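Local coordinates for protein exoribonuclease II, mitochondrial (Candida glabrata, PDB 6F3H) that degrades RNA from its 3' end as the nuclease component of the mitochondrial RNA degradosome, probably by magnesium-dependent hydrolysis in its RNB domain, at residues Q271-F276 with F321-M326; A277-D282 with A289-Y294; G393-F398 with R423-I428. The protein carries 1 engineered substitution. All coordinates share one frame; numbering follows the deposited sequence.

Interaction 1. Residues Q271-F276 with F321-M326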
loop_
_atom_site.group_PDB
_atom_site.type_symbol
_atom_site.label_atom_id
_atom_site.label_comp_id
_atom_site.label_asym_id
_atom_site.label_seq_id
_atom_site.Cartn_x
_atom_site.Cartn_y
_atom_site.Cartn_z
ATOM N N GLN A 271 30.553 -24.048 18.245
ATOM C CA GLN A 271 31.390 -23.467 19.285
ATOM C C GLN A 271 31.133 -21.987 19.437
ATOM O O GLN A 271 31.112 -21.465 20.554
ATOM C CB GLN A 271 32.861 -23.705 18.999
ATOM C CG GLN A 271 33.735 -23.179 20.122
ATOM C CD GLN A 271 35.212 -23.265 19.803
ATOM O OE1 GLN A 271 35.600 -23.719 18.725
ATOM N NE2 GLN A 271 36.052 -22.852 20.754
ATOM N N GLU A 272 30.972 -21.283 18.323
ATOM C CA GLU A 272 30.793 -19.839 18.400
ATOM C C GLU A 272 29.415 -19.464 18.907
ATOM O O GLU A 272 29.253 -18.417 19.530
ATOM C CB GLU A 272 31.096 -19.210 17.058
ATOM C CG GLU A 272 32.540 -19.441 16.746
ATOM C CD GLU A 272 33.414 -18.497 17.538
ATOM O OE1 GLU A 272 33.529 -17.326 17.128
ATOM O OE2 GLU A 272 33.951 -18.908 18.597
ATOM N N ILE A 273 28.409 -20.274 18.616
ATOM C CA ILE A 273 27.147 -20.126 19.324
ATOM C C ILE A 273 27.395 -20.206 20.818
ATOM O O ILE A 273 26.893 -19.391 21.599
ATOM C CB ILE A 273 26.169 -21.227 18.879
ATOM C CG1 ILE A 273 25.766 -21.057 17.422
ATOM C CG2 ILE A 273 24.949 -21.274 19.797
ATOM C CD1 ILE A 273 24.624 -21.958 17.017
ATOM N N LYS A 274 28.190 -21.188 21.230
ATOM C CA LYS A 274 28.406 -21.438 22.644
ATOM C C LYS A 274 29.193 -20.307 23.286
ATOM O O LYS A 274 28.856 -19.854 24.382
ATOM C CB LYS A 274 29.143 -22.768 22.819
ATOM C CG LYS A 274 28.307 -23.988 22.534
ATOM C CD LYS A 274 29.194 -25.190 22.360
ATOM C CE LYS A 274 28.429 -26.396 21.866
ATOM N NZ LYS A 274 29.406 -27.392 21.346
ATOM N N ALA A 275 30.244 -19.846 22.612
ATOM C CA ALA A 275 31.036 -18.748 23.136
ATOM C C ALA A 275 30.180 -17.504 23.311
ATOM O O ALA A 275 30.272 -16.813 24.331
ATOM C CB ALA A 275 32.205 -18.480 22.193
ATOM N N PHE A 276 29.318 -17.228 22.334
ATOM C CA PHE A 276 28.431 -16.070 22.392
ATOM C C PHE A 276 27.451 -16.175 23.546
ATOM O O PHE A 276 27.287 -15.235 24.327
ATOM C CB PHE A 276 27.686 -15.943 21.070
ATOM C CG PHE A 276 26.658 -14.842 21.044
ATOM C CD1 PHE A 276 27.017 -13.545 20.672
ATOM C CD2 PHE A 276 25.332 -15.101 21.355
ATOM C CE1 PHE A 276 26.083 -12.523 20.650
ATOM C CE2 PHE A 276 24.396 -14.084 21.314
ATOM C CZ PHE A 276 24.779 -12.793 20.965
ATOM N N PHE A 321 19.072 -19.068 21.257
ATOM C CA PHE A 321 18.193 -18.828 22.384
ATOM C C PHE A 321 18.246 -19.990 23.342
ATOM O O PHE A 321 18.224 -19.803 24.558
ATOM C CB PHE A 321 16.762 -18.629 21.915
ATOM C CG PHE A 321 16.513 -17.300 21.276
ATOM C CD1 PHE A 321 17.234 -16.199 21.641
ATOM C CD2 PHE A 321 15.513 -17.148 20.346
ATOM C CE1 PHE A 321 16.991 -14.990 21.073
ATOM C CE2 PHE A 321 15.270 -15.929 19.778
ATOM C CZ PHE A 321 16.017 -14.854 20.146
ATOM N N ARG A 322 18.349 -21.204 22.807
ATOM C CA ARG A 322 18.397 -22.377 23.666
ATOM C C ARG A 322 19.614 -22.327 24.569
ATOM O O ARG A 322 19.591 -22.863 25.671
ATOM C CB ARG A 322 18.387 -23.650 22.809
ATOM C CG ARG A 322 18.049 -24.890 23.598
ATOM C CD ARG A 322 18.203 -26.272 22.932
ATOM N NE ARG A 322 19.009 -26.399 21.722
ATOM C CZ ARG A 322 20.317 -26.616 21.728
ATOM N NH1 ARG A 322 20.957 -26.675 22.888
ATOM N NH2 ARG A 322 20.981 -26.763 20.584
ATOM N N HIS A 323 20.664 -21.657 24.146
ATOM C CA HIS A 323 21.861 -21.556 24.954
ATOM C C HIS A 323 21.886 -20.351 25.876
ATOM O O HIS A 323 22.923 -20.109 26.495
ATOM C CB HIS A 323 23.087 -21.538 24.066
ATOM C CG HIS A 323 23.447 -22.881 23.529
ATOM N ND1 HIS A 323 22.836 -23.421 22.420
ATOM C CD2 HIS A 323 24.309 -23.818 23.977
ATOM C CE1 HIS A 323 23.335 -24.618 22.182
ATOM N NE2 HIS A 323 24.228 -24.884 23.116
ATOM N N ILE A 324 20.830 -19.543 25.934
ATOM C CA ILE A 324 20.817 -18.340 26.763
ATOM C C ILE A 324 19.750 -18.479 27.838
ATOM O O ILE A 324 18.590 -18.755 27.525
ATOM C CB ILE A 324 20.583 -17.076 25.918
ATOM C CG1 ILE A 324 21.781 -16.820 25.016
ATOM C CG2 ILE A 324 20.395 -15.884 26.814
ATOM C CD1 ILE A 324 21.448 -16.054 23.826
ATOM N N ASP A 325 20.125 -18.222 29.092
ATOM C CA ASP A 325 19.275 -18.598 30.220
ATOM C C ASP A 325 17.905 -17.961 30.134
ATOM O O ASP A 325 16.880 -18.648 30.155
ATOM C CB ASP A 325 19.931 -18.193 31.531
ATOM C CG ASP A 325 21.242 -18.870 31.735
ATOM O OD1 ASP A 325 22.135 -18.673 30.894
ATOM O OD2 ASP A 325 21.378 -19.607 32.730
HETATM N N MSE A 326 17.869 -16.646 30.077
HETATM C CA MSE A 326 16.614 -15.937 30.117
HETATM C C MSE A 326 15.685 -16.377 29.013
HETATM O O MSE A 326 14.493 -16.559 29.217
HETATM C CB MSE A 326 16.881 -14.466 29.993
HETATM C CG MSE A 326 17.804 -13.988 31.055
HETATM SE SE MSE A 326 18.080 -12.129 30.703
HETATM C CE MSE A 326 19.704 -12.294 29.640
#
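Ile273 and Lys274 both touch the imidazole of His323, and this ring is where the two segments cover each other most. The side chains of Ile273 and His323 cross at about a right angle, with Ile273 CG2 lying 4.0 Å from His323 ND1. Because CG2 is the branch anti to the backbone N, with CG1 beside that nitrogen (chi1 -67°), it is the methyl that meets the ring, approaching obliquely. Deeper in, Phe276 CE2 comes within 4.3 Å of Ile324 CD1, again obliquely to the phenyl ring. Ile273, Phe276 and Ile324 are all buried: Ile320 packs against Ile273 and Phe276, while Ile324 also lies on Ala277 and Val280. In this helical region the end of helix 311-322 and the residues just after it pack on the flank of helix 251-281, and His323 is the first residue past that end. Its ND1 folds back to bond Lys319 O in the closing turn, which limits rotation of the ring and keeps it against Ile273. The outer side is looser. Lys274, exposed to solvent, offers its aliphatic stem, with CG 4.2 Å from His323 NE2, whereas its ammonium group turns to Asp269 O. Lys274 NZ thus remains 6.0 Å from His323 NE2, and the polar ends of the two side chains do not meet.

Interaction 2. Residues A277-D282 with A289-Y294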
loop_
_atom_site.group_PDB
_atom_site.type_symbol
_atom_site.label_atom_id
_atom_site.label_comp_id
_atom_site.label_asym_id
_atom_site.label_seq_id
_atom_site.Cartn_x
_atom_site.Cartn_y
_atom_site.Cartn_z
ATOM N N ALA A 277 26.722 -17.281 23.623
ATOM C CA ALA A 277 25.740 -17.404 24.685
ATOM C C ALA A 277 26.385 -17.250 26.052
ATOM O O ALA A 277 25.761 -16.736 26.984
ATOM C CB ALA A 277 25.036 -18.755 24.584
ATOM N N LYS A 278 27.654 -17.608 26.183
ATOM C CA LYS A 278 28.282 -17.436 27.478
ATOM C C LYS A 278 28.395 -15.964 27.798
ATOM O O LYS A 278 27.972 -15.518 28.869
ATOM C CB LYS A 278 29.645 -18.100 27.508
ATOM C CG LYS A 278 29.999 -18.485 28.915
ATOM C CD LYS A 278 31.483 -18.581 29.113
ATOM C CE LYS A 278 31.791 -19.641 30.152
ATOM N NZ LYS A 278 31.544 -21.052 29.648
ATOM N N LEU A 279 28.910 -15.186 26.840
ATOM C CA LEU A 279 29.051 -13.742 27.006
ATOM C C LEU A 279 27.738 -13.090 27.398
ATOM O O LEU A 279 27.700 -12.183 28.239
ATOM C CB LEU A 279 29.551 -13.132 25.702
ATOM C CG LEU A 279 30.833 -13.750 25.163
ATOM C CD1 LEU A 279 31.176 -13.198 23.817
ATOM C CD2 LEU A 279 31.926 -13.410 26.106
ATOM N N VAL A 280 26.651 -13.535 26.785
ATOM C CA VAL A 280 25.340 -13.006 27.114
ATOM C C VAL A 280 24.964 -13.344 28.551
ATOM O O VAL A 280 24.449 -12.493 29.287
ATOM C CB VAL A 280 24.329 -13.553 26.101
ATOM C CG1 VAL A 280 22.941 -13.181 26.487
ATOM C CG2 VAL A 280 24.675 -13.003 24.755
ATOM N N ASN A 281 25.244 -14.576 28.986
ATOM C CA ASN A 281 24.858 -14.971 30.331
ATOM C C ASN A 281 25.733 -14.307 31.365
ATOM O O ASN A 281 25.266 -13.995 32.462
ATOM C CB ASN A 281 24.938 -16.476 30.470
ATOM C CG ASN A 281 24.117 -17.175 29.444
ATOM O OD1 ASN A 281 22.953 -16.825 29.223
ATOM N ND2 ASN A 281 24.702 -18.175 28.802
ATOM N N ASP A 282 26.994 -14.084 31.033
ATOM C CA ASP A 282 27.890 -13.330 31.890
ATOM C C ASP A 282 27.685 -11.829 31.732
ATOM O O ASP A 282 28.363 -11.038 32.397
ATOM C CB ASP A 282 29.335 -13.719 31.583
ATOM C CG ASP A 282 29.572 -15.207 31.739
ATOM O OD1 ASP A 282 28.761 -15.871 32.413
ATOM O OD2 ASP A 282 30.565 -15.728 31.189
ATOM N N ALA A 289 30.364 -6.882 20.955
ATOM C CA ALA A 289 30.554 -5.831 19.976
ATOM C C ALA A 289 31.770 -6.134 19.121
ATOM O O ALA A 289 31.671 -6.274 17.901
ATOM C CB ALA A 289 30.692 -4.487 20.679
ATOM N N LYS A 290 32.939 -6.221 19.756
ATOM C CA LYS A 290 34.167 -6.354 18.988
ATOM C C LYS A 290 34.158 -7.641 18.180
ATOM O O LYS A 290 34.562 -7.662 17.009
ATOM C CB LYS A 290 35.373 -6.301 19.931
ATOM N N ARG A 291 33.641 -8.707 18.768
ATOM C CA ARG A 291 33.814 -10.026 18.195
ATOM C C ARG A 291 32.629 -10.467 17.366
ATOM O O ARG A 291 32.797 -10.932 16.235
ATOM C CB ARG A 291 34.043 -11.042 19.307
ATOM C CG ARG A 291 35.452 -11.554 19.382
ATOM C CD ARG A 291 35.544 -12.796 20.272
ATOM N NE ARG A 291 35.553 -12.463 21.692
ATOM C CZ ARG A 291 35.503 -13.353 22.683
ATOM N NH1 ARG A 291 35.437 -14.661 22.429
ATOM N NH2 ARG A 291 35.519 -12.928 23.939
ATOM N N TYR A 292 31.431 -10.280 17.889
ATOM C CA TYR A 292 30.283 -10.928 17.288
ATOM C C TYR A 292 29.323 -9.928 16.687
ATOM O O TYR A 292 28.117 -10.036 16.903
ATOM C CB TYR A 292 29.559 -11.774 18.337
ATOM C CG TYR A 292 30.348 -12.979 18.807
ATOM C CD1 TYR A 292 30.642 -14.028 17.937
ATOM C CD2 TYR A 292 30.814 -13.066 20.108
ATOM C CE1 TYR A 292 31.375 -15.148 18.360
ATOM C CE2 TYR A 292 31.553 -14.177 20.542
ATOM C CZ TYR A 292 31.827 -15.211 19.669
ATOM O OH TYR A 292 32.557 -16.294 20.112
ATOM N N ASP A 293 29.815 -8.960 15.921
ATOM C CA ASP A 293 28.834 -8.057 15.339
ATOM C C ASP A 293 28.051 -8.754 14.240
ATOM O O ASP A 293 26.891 -8.403 13.984
ATOM C CB ASP A 293 29.473 -6.773 14.812
ATOM C CG ASP A 293 28.474 -5.593 14.789
ATOM O OD1 ASP A 293 27.644 -5.489 15.725
ATOM O OD2 ASP A 293 28.497 -4.778 13.836
ATOM N N TYR A 294 28.648 -9.750 13.593
ATOM C CA TYR A 294 27.874 -10.470 12.598
ATOM C C TYR A 294 26.632 -11.122 13.189
ATOM O O TYR A 294 25.666 -11.366 12.462
ATOM C CB TYR A 294 28.750 -11.491 11.902
ATOM C CG TYR A 294 29.223 -12.644 12.748
ATOM C CD1 TYR A 294 30.338 -12.524 13.570
ATOM C CD2 TYR A 294 28.587 -13.868 12.691
ATOM C CE1 TYR A 294 30.785 -13.595 14.321
ATOM C CE2 TYR A 294 29.025 -14.947 13.433
ATOM C CZ TYR A 294 30.120 -14.814 14.245
ATOM O OH TYR A 294 30.545 -15.923 14.965
#
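Leu279 reaches from helix 251-281 to Tyr292 and Arg291, and its side chain provides all of the contact from the side of 277-282. Its CB already points toward the opposing segment, although the backbones are well separated, with 10.2 Å between the CA atoms of Leu279 and Tyr292. CG stands beside the backbone N and anti to the carbonyl carbon (chi1 -54°), which carries the fork outward from the helix, and the two methyls then part company. CD1 goes to the tyrosine, meeting the ring at its edge and near its plane: Leu279 CD1 lies 3.4 Å from Tyr292 CE2 and 3.7 Å from Tyr292 CD2. The same methyl also sits over one face of the Arg291 guanidinium. CD2 takes the outer course and comes 4.2 Å from Arg291 NH2, where the contact opens toward solvent. The tyrosine ring is itself confined, since Arg291 CB covers one face, 3.9 Å above the plane and offset toward the rim. Tyr294 CZ lies at its edge, and the phenol OH makes a weak hydrogen bond to Glu272 OE1. Ile288 adds a further apolar neighbour for Leu279. Tyr292 marks a break in the chain: it leaves helical geometry after helix 285-291 and occupies the N-cap position of helix 293-303. A leucine packed between two roughly antiparallel arms, with an aromatic residue at the kink of the second, is a worked example of packing within a helical hairpin, here formed by helix 251-281 and the successive helices 285-291 and 293-303.

Interaction 3. Residues G393-F398 with R423-I428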
loop_
_atom_site.group_PDB
_atom_site.type_symbol
_atom_site.label_atom_id
_atom_site.label_comp_id
_atom_site.label_asym_id
_atom_site.label_seq_id
_atom_site.Cartn_x
_atom_site.Cartn_y
_atom_site.Cartn_z
ATOM N N GLY A 393 -4.033 36.674 -9.344
ATOM C CA GLY A 393 -3.820 37.883 -8.590
ATOM C C GLY A 393 -3.868 37.669 -7.099
ATOM O O GLY A 393 -3.197 36.792 -6.540
ATOM N N ASP A 394 -4.677 38.488 -6.452
ATOM C CA ASP A 394 -4.765 38.546 -5.011
ATOM C C ASP A 394 -5.938 37.739 -4.527
ATOM O O ASP A 394 -6.221 37.716 -3.330
ATOM C CB ASP A 394 -4.906 40.002 -4.558
ATOM C CG ASP A 394 -4.598 40.189 -3.095
ATOM O OD1 ASP A 394 -3.458 39.879 -2.700
ATOM O OD2 ASP A 394 -5.487 40.663 -2.342
HETATM N N MSE A 395 -6.634 37.097 -5.441
HETATM C CA MSE A 395 -7.642 36.163 -5.064
HETATM C C MSE A 395 -7.091 35.212 -4.022
HETATM O O MSE A 395 -6.006 34.642 -4.205
HETATM C CB MSE A 395 -8.107 35.403 -6.268
HETATM C CG MSE A 395 -8.931 34.228 -5.904
HETATM SE SE MSE A 395 -9.313 33.155 -7.467
HETATM C CE MSE A 395 -11.196 32.770 -7.097
ATOM N N PRO A 396 -7.836 35.066 -2.923
ATOM C CA PRO A 396 -7.368 34.272 -1.781
ATOM C C PRO A 396 -7.566 32.787 -1.995
ATOM O O PRO A 396 -8.624 32.325 -2.440
ATOM C CB PRO A 396 -8.238 34.754 -0.619
ATOM C CG PRO A 396 -9.421 35.361 -1.250
ATOM C CD PRO A 396 -9.213 35.528 -2.733
ATOM N N VAL A 397 -6.533 32.042 -1.602
ATOM C CA VAL A 397 -6.445 30.596 -1.759
ATOM C C VAL A 397 -6.323 29.957 -0.394
ATOM O O VAL A 397 -5.343 30.201 0.317
ATOM C CB VAL A 397 -5.222 30.210 -2.588
ATOM C CG1 VAL A 397 -5.241 28.752 -2.844
ATOM C CG2 VAL A 397 -5.259 30.992 -3.868
ATOM N N PHE A 398 -7.242 29.051 -0.081
ATOM C CA PHE A 398 -7.277 28.380 1.206
ATOM C C PHE A 398 -6.587 27.014 1.154
ATOM O O PHE A 398 -7.066 26.092 0.485
ATOM C CB PHE A 398 -8.726 28.216 1.649
ATOM C CG PHE A 398 -9.508 29.502 1.717
ATOM C CD1 PHE A 398 -9.292 30.408 2.748
ATOM C CD2 PHE A 398 -10.510 29.773 0.791
ATOM C CE1 PHE A 398 -10.044 31.573 2.832
ATOM C CE2 PHE A 398 -11.267 30.935 0.870
ATOM C CZ PHE A 398 -11.035 31.833 1.888
ATOM N N ARG A 423 -18.283 30.093 -8.625
ATOM C CA ARG A 423 -17.185 29.552 -9.406
ATOM C C ARG A 423 -16.078 29.108 -8.472
ATOM O O ARG A 423 -15.730 29.811 -7.515
ATOM C CB ARG A 423 -16.609 30.548 -10.403
ATOM C CG ARG A 423 -15.363 29.984 -11.079
ATOM C CD ARG A 423 -14.758 30.898 -12.114
ATOM N NE ARG A 423 -15.764 31.505 -12.973
ATOM C CZ ARG A 423 -15.861 32.812 -13.191
ATOM N NH1 ARG A 423 -15.005 33.640 -12.614
ATOM N NH2 ARG A 423 -16.807 33.289 -13.986
ATOM N N ILE A 424 -15.532 27.931 -8.760
ATOM C CA ILE A 424 -14.575 27.275 -7.893
ATOM C C ILE A 424 -13.261 27.054 -8.605
ATOM O O ILE A 424 -13.228 26.662 -9.776
ATOM C CB ILE A 424 -15.135 25.950 -7.391
ATOM C CG1 ILE A 424 -16.577 26.199 -6.982
ATOM C CG2 ILE A 424 -14.266 25.457 -6.299
ATOM C CD1 ILE A 424 -16.705 27.093 -5.764
ATOM N N HIS A 425 -12.181 27.273 -7.870
ATOM C CA HIS A 425 -10.835 27.094 -8.371
ATOM C C HIS A 425 -10.068 26.219 -7.415
ATOM O O HIS A 425 -9.967 26.533 -6.226
ATOM C CB HIS A 425 -10.134 28.421 -8.527
ATOM C CG HIS A 425 -10.815 29.336 -9.487
ATOM N ND1 HIS A 425 -10.560 29.315 -10.841
ATOM C CD2 HIS A 425 -11.744 30.298 -9.288
ATOM C CE1 HIS A 425 -11.295 30.237 -11.433
ATOM N NE2 HIS A 425 -12.020 30.848 -10.513
ATOM N N ILE A 426 -9.513 25.144 -7.946
ATOM C CA ILE A 426 -8.714 24.211 -7.183
ATOM C C ILE A 426 -7.315 24.319 -7.709
ATOM O O ILE A 426 -7.041 23.947 -8.855
ATOM C CB ILE A 426 -9.236 22.789 -7.318
ATOM C CG1 ILE A 426 -10.744 22.846 -7.253
ATOM C CG2 ILE A 426 -8.676 21.929 -6.216
ATOM C CD1 ILE A 426 -11.227 23.314 -5.898
ATOM N N HIS A 427 -6.435 24.829 -6.877
ATOM C CA HIS A 427 -5.072 25.082 -7.285
ATOM C C HIS A 427 -4.213 23.995 -6.700
ATOM O O HIS A 427 -4.117 23.856 -5.480
ATOM C CB HIS A 427 -4.591 26.449 -6.834
ATOM C CG HIS A 427 -5.614 27.503 -7.032
ATOM N ND1 HIS A 427 -5.957 27.958 -8.282
ATOM C CD2 HIS A 427 -6.355 28.206 -6.147
ATOM C CE1 HIS A 427 -6.894 28.877 -8.155
ATOM N NE2 HIS A 427 -7.147 29.053 -6.870
ATOM N N ILE A 428 -3.610 23.227 -7.572
ATOM C CA ILE A 428 -2.789 22.108 -7.187
ATOM C C ILE A 428 -1.356 22.545 -7.415
ATOM O O ILE A 428 -1.056 23.175 -8.434
ATOM C CB ILE A 428 -3.157 20.885 -8.039
ATOM C CG1 ILE A 428 -4.563 20.419 -7.692
ATOM C CG2 ILE A 428 -2.217 19.773 -7.734
ATOM C CD1 ILE A 428 -4.893 20.564 -6.225
#
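His427, whose ring Val397 meets, is gripped at both nitrogens: NE2 is hydrogen-bonded with Ser413 OG and ND1 with Ser492 OG. Ser413 OG also bonds Pro396 O, and so ties the loop 393-398 to strand 421-429 through the neighbouring strand 410-416. No hydrogen bond joins the two segments directly; they meet through van der Waals packing and a selenium-aromatic approach. Val397 CG1, set anti to the backbone N (chi1 -174°), reaches the edge of the His427 ring near its plane, 3.5 Å from His427 CD2, while Val397 CG2 lies 4.0 Å from His427 NE2. Two residues along the strand, His425 receives Met395, present as selenomethionine. The two side chains cross at about a right angle, and the selenium is 4.7 Å from the centroid of the His425 ring, 33° off its normal, an oblique approach. Met395 CE goes on to His425 CD2. On strand 488-499, Ser494 OG bonds His425 ND1, and Phe392 stacks edge-to-face with both imidazoles. In this buried part of the RNB domain, next to the strand that brings Asp410 to the magnesium ion, the serine bonds satisfy both nitrogens of His427 and ND1 of His425 and probably restrain the rotation of both rings, leaving CD2 of each turned to the loop.

After the N-terminal strands and helices, the chain enters helix 251-281, which serves both early contacts. Interaction 2 closes a short turn of six intervening residues, bringing the junction of helices 285-291 and 293-303 against the end of helix 251-281. The chain continues through helices 293-303 and 311-322 before interaction 1 closes a wider, mostly helical loop that contains interaction 2 entirely. The two touch, for Asn281 OD1 bonds Asp325 N, and together they pack different neighbours against the same helix. Interaction 3 follows in series across the chain's centre, its centre about 66 Å from that of interaction 1 and about 63 Å from that of interaction 2, and ties a loop to a mixed sheet in the RNB domain.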